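Local coordinates for protein geranyltranstransferase (Marinomonas sp. MED121, PDB 4F62) that probably joins isopentenyl diphosphate to allylic diphosphates in head-to-tail condensations, building farnesyl diphosphate or a related polyprenyl diphosphate, at residues Ala147-Asp160 / Gln175-Ala187. Residues are numbered along the deposited sequence; the frame is centred on the assembly and turned at random.
Sequences ASGRNGMITGQMID and QMHVHKTGALIKA
H179 CB lies 3.6 Å from G156 CA, at the point where helix 153-160 and the helical segment 175-187 run close together, their axes 6.4 Å apart at 150°. A CB on G156 would run into the backbone of H179 and K180. The imidazole of H179 leans back along its own helix: ND1 donates to Q175 O (2.8 Å, 164°) with that oxygen in the ring plane, while G152 O sits at the ring edge and T155 CG2 beside CD2. NE2 bonds Y27 OH of the second subunit, so the ring is held at both nitrogens. A leucine here has neither ring nitrogen, and would probably leave the Y27 hydroxyl of the second subunit and Q175 O without these partners. On the other flank of G156, K180 runs fully extended (CG anti to the backbone N, chi1 -172°) and carries NZ to D160 OD2 in a salt bridge, though the modelled 2.4 Å is too short to be taken at face value. M176, bent at chi2 and chi3, passes I159 in the opposite direction, its CG 3.5 Å from I159 CG2, and brings CE against the D160 carboxylate. At the start of segment 147-160, A147 CB meets A187 CB at 3.6 Å; farther along, L184 CD1 reaches M153 SD. Such close antiparallel packing over a glycine joins neighbouring helices of the all-alpha isoprenoid synthase fold, here beside the dimer interface.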
ATOM      1  N   ALA A 147       8.835   5.406  -4.710  1.00 37.66           N
ATOM      2  CA  ALA A 147       8.199   6.584  -5.296  1.00 37.06           C
ATOM      3  C   ALA A 147       6.992   7.075  -4.506  1.00 36.92           C
ATOM      4  O   ALA A 147       6.703   8.267  -4.495  1.00 37.11           O
ATOM      5  CB  ALA A 147       7.784   6.305  -6.727  1.00 33.06           C
ATOM      6  N   SER A 148       6.284   6.157  -3.854  1.00 37.29           N
ATOM      7  CA  SER A 148       4.984   6.475  -3.261  1.00 33.43           C
ATOM      8  C   SER A 148       5.036   6.785  -1.769  1.00 38.04           C
ATOM      9  O   SER A 148       4.133   7.446  -1.238  1.00 39.30           O
ATOM     10  CB  SER A 148       4.011   5.305  -3.473  1.00 31.65           C
ATOM     11  OG  SER A 148       3.990   4.935  -4.834  1.00 38.37           O
ATOM     12  N   GLY A 149       6.058   6.279  -1.078  1.00 36.24           N
ATOM     13  CA  GLY A 149       6.062   6.325   0.379  1.00 35.74           C
ATOM     14  C   GLY A 149       6.942   7.401   0.987  1.00 39.97           C
ATOM     15  O   GLY A 149       7.076   8.500   0.437  1.00 34.22           O
ATOM     16  N   ARG A 150       7.550   7.060   2.120  1.00 36.30           N
ATOM     17  CA  ARG A 150       8.408   7.968   2.883  1.00 39.42           C
ATOM     18  C   ARG A 150       9.601   8.472   2.081  1.00 40.18           C
ATOM     19  O   ARG A 150      10.189   9.508   2.409  1.00 42.06           O
ATOM     20  CB  ARG A 150       8.900   7.262   4.160  1.00 39.46           C
ATOM     21  CG  ARG A 150       9.868   6.113   3.879  1.00 39.81           C
ATOM     22  CD  ARG A 150       9.842   5.059   4.982  1.00 44.89           C
ATOM     23  NE  ARG A 150      10.808   4.005   4.692  1.00 37.80           N
ATOM     24  CZ  ARG A 150      12.095   4.070   5.034  1.00 47.70           C
ATOM     25  NH1 ARG A 150      12.547   5.124   5.706  1.00 41.10           N
ATOM     26  NH2 ARG A 150      12.922   3.078   4.720  1.00 39.80           N
ATOM     27  N   ASN A 151       9.976   7.740   1.037  1.00 37.10           N
ATOM     28  CA  ASN A 151      11.081   8.180   0.185  1.00 42.32           C
ATOM     29  C   ASN A 151      10.612   9.040  -0.982  1.00 42.62           C
ATOM     30  O   ASN A 151      11.423   9.528  -1.768  1.00 39.28           O
ATOM     31  CB  ASN A 151      11.879   6.984  -0.343  1.00 45.19           C
ATOM     32  CG  ASN A 151      12.807   6.391   0.710  1.00 61.06           C
ATOM     33  OD1 ASN A 151      12.511   5.353   1.304  1.00 68.33           O
ATOM     34  ND2 ASN A 151      13.939   7.051   0.939  1.00 64.86           N
ATOM     35  N   GLY A 152       9.301   9.229  -1.098  1.00 36.78           N
ATOM     36  CA  GLY A 152       8.765   9.885  -2.273  1.00 37.30           C
ATOM     37  C   GLY A 152       7.527  10.703  -1.987  1.00 41.32           C
ATOM     38  O   GLY A 152       7.564  11.653  -1.198  1.00 38.23           O
ATOM     39  N   MET A 153       6.425  10.307  -2.614  1.00 37.47           N
ATOM     40  CA  MET A 153       5.198  11.105  -2.637  1.00 38.91           C
ATOM     41  C   MET A 153       4.719  11.627  -1.280  1.00 38.21           C
ATOM     42  O   MET A 153       4.474  12.826  -1.126  1.00 36.49           O
ATOM     43  CB  MET A 153       4.073  10.313  -3.318  1.00 35.74           C
ATOM     44  CG  MET A 153       2.805  11.115  -3.518  1.00 37.04           C
ATOM     45  SD  MET A 153       1.471  10.073  -4.135  1.00 45.31           S
ATOM     46  CE  MET A 153       1.191   8.996  -2.710  1.00 37.82           C
ATOM     47  N   ILE A 154       4.588  10.739  -0.296  1.00 35.77           N
ATOM     48  CA  ILE A 154       4.071  11.140   1.008  1.00 38.36           C
ATOM     49  C   ILE A 154       4.992  12.126   1.725  1.00 42.90           C
ATOM     50  O   ILE A 154       4.534  13.045   2.415  1.00 39.90           O
ATOM     51  CB  ILE A 154       3.805   9.935   1.904  1.00 36.57           C
ATOM     52  CG1 ILE A 154       2.717   9.074   1.267  1.00 38.12           C
ATOM     53  CG2 ILE A 154       3.316  10.381   3.264  1.00 34.49           C
ATOM     54  CD1 ILE A 154       2.499   7.782   1.993  1.00 44.33           C
ATOM     55  N   THR A 155       6.292  11.948   1.563  1.00 39.44           N
ATOM     56  CA  THR A 155       7.217  12.876   2.192  1.00 42.80           C
ATOM     57  C   THR A 155       7.078  14.252   1.539  1.00 42.39           C
ATOM     58  O   THR A 155       7.160  15.273   2.220  1.00 43.85           O
ATOM     59  CB  THR A 155       8.652  12.342   2.173  1.00 38.04           C
ATOM     60  OG1 THR A 155       8.789  11.395   3.240  1.00 43.49           O
ATOM     61  CG2 THR A 155       9.653  13.474   2.389  1.00 45.60           C
ATOM     62  N   GLY A 156       6.806  14.272   0.235  1.00 40.02           N
ATOM     63  CA  GLY A 156       6.540  15.518  -0.472  1.00 36.90           C
ATOM     64  C   GLY A 156       5.303  16.229   0.053  1.00 41.33           C
ATOM     65  O   GLY A 156       5.319  17.445   0.240  1.00 43.63           O
ATOM     66  N   GLN A 157       4.230  15.475   0.291  1.00 34.95           N
ATOM     67  CA  GLN A 157       3.007  16.038   0.847  1.00 40.93           C
ATOM     68  C   GLN A 157       3.270  16.570   2.241  1.00 44.97           C
ATOM     69  O   GLN A 157       2.753  17.621   2.617  1.00 45.06           O
ATOM     70  CB  GLN A 157       1.879  14.991   0.894  1.00 40.55           C
ATOM     71  CG  GLN A 157       1.425  14.481  -0.478  1.00 48.82           C
ATOM     72  CD  GLN A 157       0.406  13.354  -0.363  1.00 61.75           C
ATOM     73  OE1 GLN A 157       0.763  12.207  -0.083  1.00 57.05           O
ATOM     74  NE2 GLN A 157      -0.872  13.682  -0.555  1.00 71.09           N
ATOM     75  N   MET A 158       4.070  15.830   3.007  1.00 39.14           N
ATOM     76  CA  MET A 158       4.422  16.230   4.363  1.00 44.21           C
ATOM     77  C   MET A 158       5.170  17.558   4.317  1.00 49.76           C
ATOM     78  O   MET A 158       4.850  18.493   5.056  1.00 49.95           O
ATOM     79  CB  MET A 158       5.295  15.160   5.028  1.00 52.07           C
ATOM     80  CG  MET A 158       5.351  15.267   6.530  1.00 65.50           C
ATOM     81  SD  MET A 158       3.791  14.773   7.310  1.00 69.74           S
ATOM     82  CE  MET A 158       4.241  14.944   9.027  1.00 88.56           C
ATOM     83  N   ILE A 159       6.156  17.644   3.429  1.00 44.38           N
ATOM     84  CA  ILE A 159       6.944  18.863   3.304  1.00 48.07           C
ATOM     85  C   ILE A 159       6.037  20.021   2.912  1.00 48.00           C
ATOM     86  O   ILE A 159       6.134  21.096   3.482  1.00 47.48           O
ATOM     87  CB  ILE A 159       8.074  18.713   2.266  1.00 44.32           C
ATOM     88  CG1 ILE A 159       9.143  17.746   2.786  1.00 47.38           C
ATOM     89  CG2 ILE A 159       8.726  20.066   1.982  1.00 43.75           C
ATOM     90  CD1 ILE A 159      10.110  17.287   1.686  1.00 44.03           C
ATOM     91  N   ASP A 160       5.150  19.789   1.944  1.00 44.32           N
ATOM     92  CA  ASP A 160       4.182  20.802   1.518  1.00 49.62           C
ATOM     93  C   ASP A 160       3.363  21.338   2.698  1.00 59.56           C
ATOM     94  O   ASP A 160       3.250  22.554   2.885  1.00 59.55           O
ATOM     95  CB  ASP A 160       3.246  20.240   0.446  1.00 49.50           C
ATOM     96  CG  ASP A 160       2.608  21.327  -0.392  1.00 59.50           C
ATOM     97  OD1 ASP A 160       2.743  22.523  -0.043  1.00 61.69           O
ATOM     98  OD2 ASP A 160       1.975  20.990  -1.410  1.00 62.69           O
ATOM     99  N   GLN A 175      13.115  20.476  -3.898  1.00 39.75           N
ATOM    100  CA  GLN A 175      13.079  19.230  -3.127  1.00 37.69           C
ATOM    101  C   GLN A 175      11.645  18.751  -2.872  1.00 42.27           C
ATOM    102  O   GLN A 175      11.333  17.556  -2.998  1.00 38.76           O
ATOM    103  CB  GLN A 175      13.810  19.393  -1.790  1.00 37.33           C
ATOM    104  CG  GLN A 175      13.678  18.140  -0.885  1.00 38.64           C
ATOM    105  CD  GLN A 175      14.558  18.216   0.346  1.00 47.08           C
ATOM    106  OE1 GLN A 175      14.260  18.948   1.294  1.00 50.26           O
ATOM    107  NE2 GLN A 175      15.665  17.472   0.330  1.00 51.03           N
ATOM    108  N   MET A 176      10.775  19.691  -2.520  1.00 37.13           N
ATOM    109  CA  MET A 176       9.379  19.377  -2.243  1.00 41.79           C
ATOM    110  C   MET A 176       8.680  18.776  -3.465  1.00 43.48           C
ATOM    111  O   MET A 176       7.986  17.762  -3.357  1.00 40.90           O
ATOM    112  CB  MET A 176       8.638  20.636  -1.779  1.00 40.79           C
ATOM    113  CG  MET A 176       7.274  20.376  -1.190  1.00 44.37           C
ATOM    114  SD  MET A 176       5.996  20.391  -2.451  1.00 61.23           S
ATOM    115  CE  MET A 176       5.631  22.172  -2.422  1.00 45.72           C
ATOM    116  N   HIS A 177       8.857  19.404  -4.625  1.00 37.47           N
ATOM    117  CA  HIS A 177       8.181  18.939  -5.832  1.00 39.92           C
ATOM    118  C   HIS A 177       8.729  17.608  -6.317  1.00 35.76           C
ATOM    119  O   HIS A 177       7.974  16.762  -6.809  1.00 36.25           O
ATOM    120  CB  HIS A 177       8.250  19.984  -6.953  1.00 34.22           C
ATOM    121  CG  HIS A 177       7.344  21.151  -6.740  1.00 40.17           C
ATOM    122  ND1 HIS A 177       7.701  22.442  -7.030  1.00 39.49           N
ATOM    123  CD2 HIS A 177       6.074  21.219  -6.246  1.00 44.16           C
ATOM    124  CE1 HIS A 177       6.703  23.266  -6.740  1.00 41.41           C
ATOM    125  NE2 HIS A 177       5.706  22.526  -6.255  1.00 44.07           N
ATOM    126  N   VAL A 178      10.040  17.436  -6.203  1.00 36.91           N
ATOM    127  CA  VAL A 178      10.690  16.197  -6.626  1.00 43.56           C
ATOM    128  C   VAL A 178      10.123  14.988  -5.873  1.00 40.52           C
ATOM    129  O   VAL A 178       9.983  13.900  -6.434  1.00 40.84           O
ATOM    130  CB  VAL A 178      12.223  16.320  -6.489  1.00 53.33           C
ATOM    131  CG1 VAL A 178      12.897  14.978  -6.601  1.00 57.74           C
ATOM    132  CG2 VAL A 178      12.753  17.260  -7.563  1.00 58.56           C
ATOM    133  N   HIS A 179       9.763  15.194  -4.610  1.00 36.10           N
ATOM    134  CA  HIS A 179       9.133  14.137  -3.815  1.00 39.99           C
ATOM    135  C   HIS A 179       7.634  14.053  -4.110  1.00 39.98           C
ATOM    136  O   HIS A 179       7.104  12.980  -4.420  1.00 37.56           O
ATOM    137  CB  HIS A 179       9.374  14.378  -2.322  1.00 36.59           C
ATOM    138  CG  HIS A 179      10.786  14.092  -1.885  1.00 38.55           C
ATOM    139  ND1 HIS A 179      11.827  14.964  -2.109  1.00 39.49           N
ATOM    140  CD2 HIS A 179      11.319  13.019  -1.255  1.00 39.14           C
ATOM    141  CE1 HIS A 179      12.947  14.451  -1.622  1.00 43.58           C
ATOM    142  NE2 HIS A 179      12.660  13.265  -1.097  1.00 47.76           N
ATOM    143  N   LYS A 180       6.958  15.203  -4.046  1.00 33.52           N
ATOM    144  CA  LYS A 180       5.496  15.241  -4.089  1.00 37.51           C
ATOM    145  C   LYS A 180       4.894  14.785  -5.420  1.00 40.78           C
ATOM    146  O   LYS A 180       3.890  14.072  -5.435  1.00 34.91           O
ATOM    147  CB  LYS A 180       4.974  16.638  -3.738  1.00 40.62           C
ATOM    148  CG  LYS A 180       3.470  16.682  -3.574  1.00 45.67           C
ATOM    149  CD  LYS A 180       2.964  18.099  -3.302  1.00 57.03           C
ATOM    150  CE  LYS A 180       1.475  18.064  -2.962  1.00 68.84           C
ATOM    151  NZ  LYS A 180       0.866  19.417  -2.856  1.00 71.46           N
ATOM    152  N   THR A 181       5.492  15.201  -6.532  1.00 36.55           N
ATOM    153  CA  THR A 181       4.995  14.790  -7.845  1.00 39.50           C
ATOM    154  C   THR A 181       6.085  14.194  -8.740  1.00 41.23           C
ATOM    155  O   THR A 181       5.785  13.406  -9.635  1.00 44.57           O
ATOM    156  CB  THR A 181       4.304  15.956  -8.585  1.00 47.17           C
ATOM    157  OG1 THR A 181       5.115  17.129  -8.474  1.00 40.31           O
ATOM    158  CG2 THR A 181       2.939  16.248  -7.981  1.00 54.43           C
ATOM    159  N   GLY A 182       7.339  14.575  -8.504  1.00 34.42           N
ATOM    160  CA  GLY A 182       8.437  14.126  -9.347  1.00 35.23           C
ATOM    161  C   GLY A 182       8.637  12.607  -9.303  1.00 38.87           C
ATOM    162  O   GLY A 182       8.846  11.958 -10.334  1.00 38.12           O
ATOM    163  N   ALA A 183       8.571  12.039  -8.104  1.00 34.27           N
ATOM    164  CA  ALA A 183       8.906  10.627  -7.901  1.00 33.35           C
ATOM    165  C   ALA A 183       8.010   9.662  -8.693  1.00 30.85           C
ATOM    166  O   ALA A 183       8.506   8.702  -9.291  1.00 36.75           O
ATOM    167  CB  ALA A 183       8.915  10.284  -6.397  1.00 38.13           C
ATOM    168  N   LEU A 184       6.705   9.933  -8.727  1.00 36.79           N
ATOM    169  CA  LEU A 184       5.772   9.064  -9.441  1.00 35.88           C
ATOM    170  C   LEU A 184       5.927   9.211 -10.945  1.00 39.85           C
ATOM    171  O   LEU A 184       5.708   8.254 -11.697  1.00 36.54           O
ATOM    172  CB  LEU A 184       4.317   9.347  -9.051  1.00 40.49           C
ATOM    173  CG  LEU A 184       3.644   8.589  -7.912  1.00 47.54           C
ATOM    174  CD1 LEU A 184       2.144   8.859  -7.963  1.00 45.01           C
ATOM    175  CD2 LEU A 184       3.928   7.074  -7.978  1.00 42.57           C
ATOM    176  N   ILE A 185       6.286  10.415 -11.385  1.00 34.57           N
ATOM    177  CA  ILE A 185       6.565  10.635 -12.796  1.00 38.02           C
ATOM    178  C   ILE A 185       7.779   9.810 -13.189  1.00 30.57           C
ATOM    179  O   ILE A 185       7.810   9.192 -14.247  1.00 35.13           O
ATOM    180  CB  ILE A 185       6.879  12.127 -13.081  1.00 38.61           C
ATOM    181  CG1 ILE A 185       5.649  12.992 -12.800  1.00 39.58           C
ATOM    182  CG2 ILE A 185       7.371  12.309 -14.504  1.00 36.38           C
ATOM    183  CD1 ILE A 185       4.427  12.615 -13.615  1.00 49.79           C
ATOM    184  N   LYS A 186       8.796   9.817 -12.332  1.00 32.46           N
ATOM    185  CA  LYS A 186       9.995   9.015 -12.580  1.00 35.27           C
ATOM    186  C   LYS A 186       9.706   7.510 -12.496  1.00 35.43           C
ATOM    187  O   LYS A 186      10.252   6.713 -13.275  1.00 32.92           O
ATOM    188  CB  LYS A 186      11.112   9.395 -11.596  1.00 36.71           C
ATOM    189  CG  LYS A 186      12.468   8.769 -11.926  1.00 44.66           C
ATOM    190  CD  LYS A 186      13.619   9.465 -11.173  1.00 60.80           C
ATOM    191  CE  LYS A 186      13.827   8.856  -9.794  1.00 67.59           C
ATOM    192  NZ  LYS A 186      15.261   8.500  -9.549  1.00 71.91           N
ATOM    193  N   ALA A 187       8.865   7.120 -11.545  1.00 34.29           N
ATOM    194  CA  ALA A 187       8.466   5.712 -11.420  1.00 36.33           C
ATOM    195  C   ALA A 187       7.777   5.258 -12.703  1.00 36.31           C
ATOM    196  O   ALA A 187       7.952   4.123 -13.150  1.00 35.04           O
ATOM    197  CB  ALA A 187       7.546   5.521 -10.241  1.00 29.80           C
TER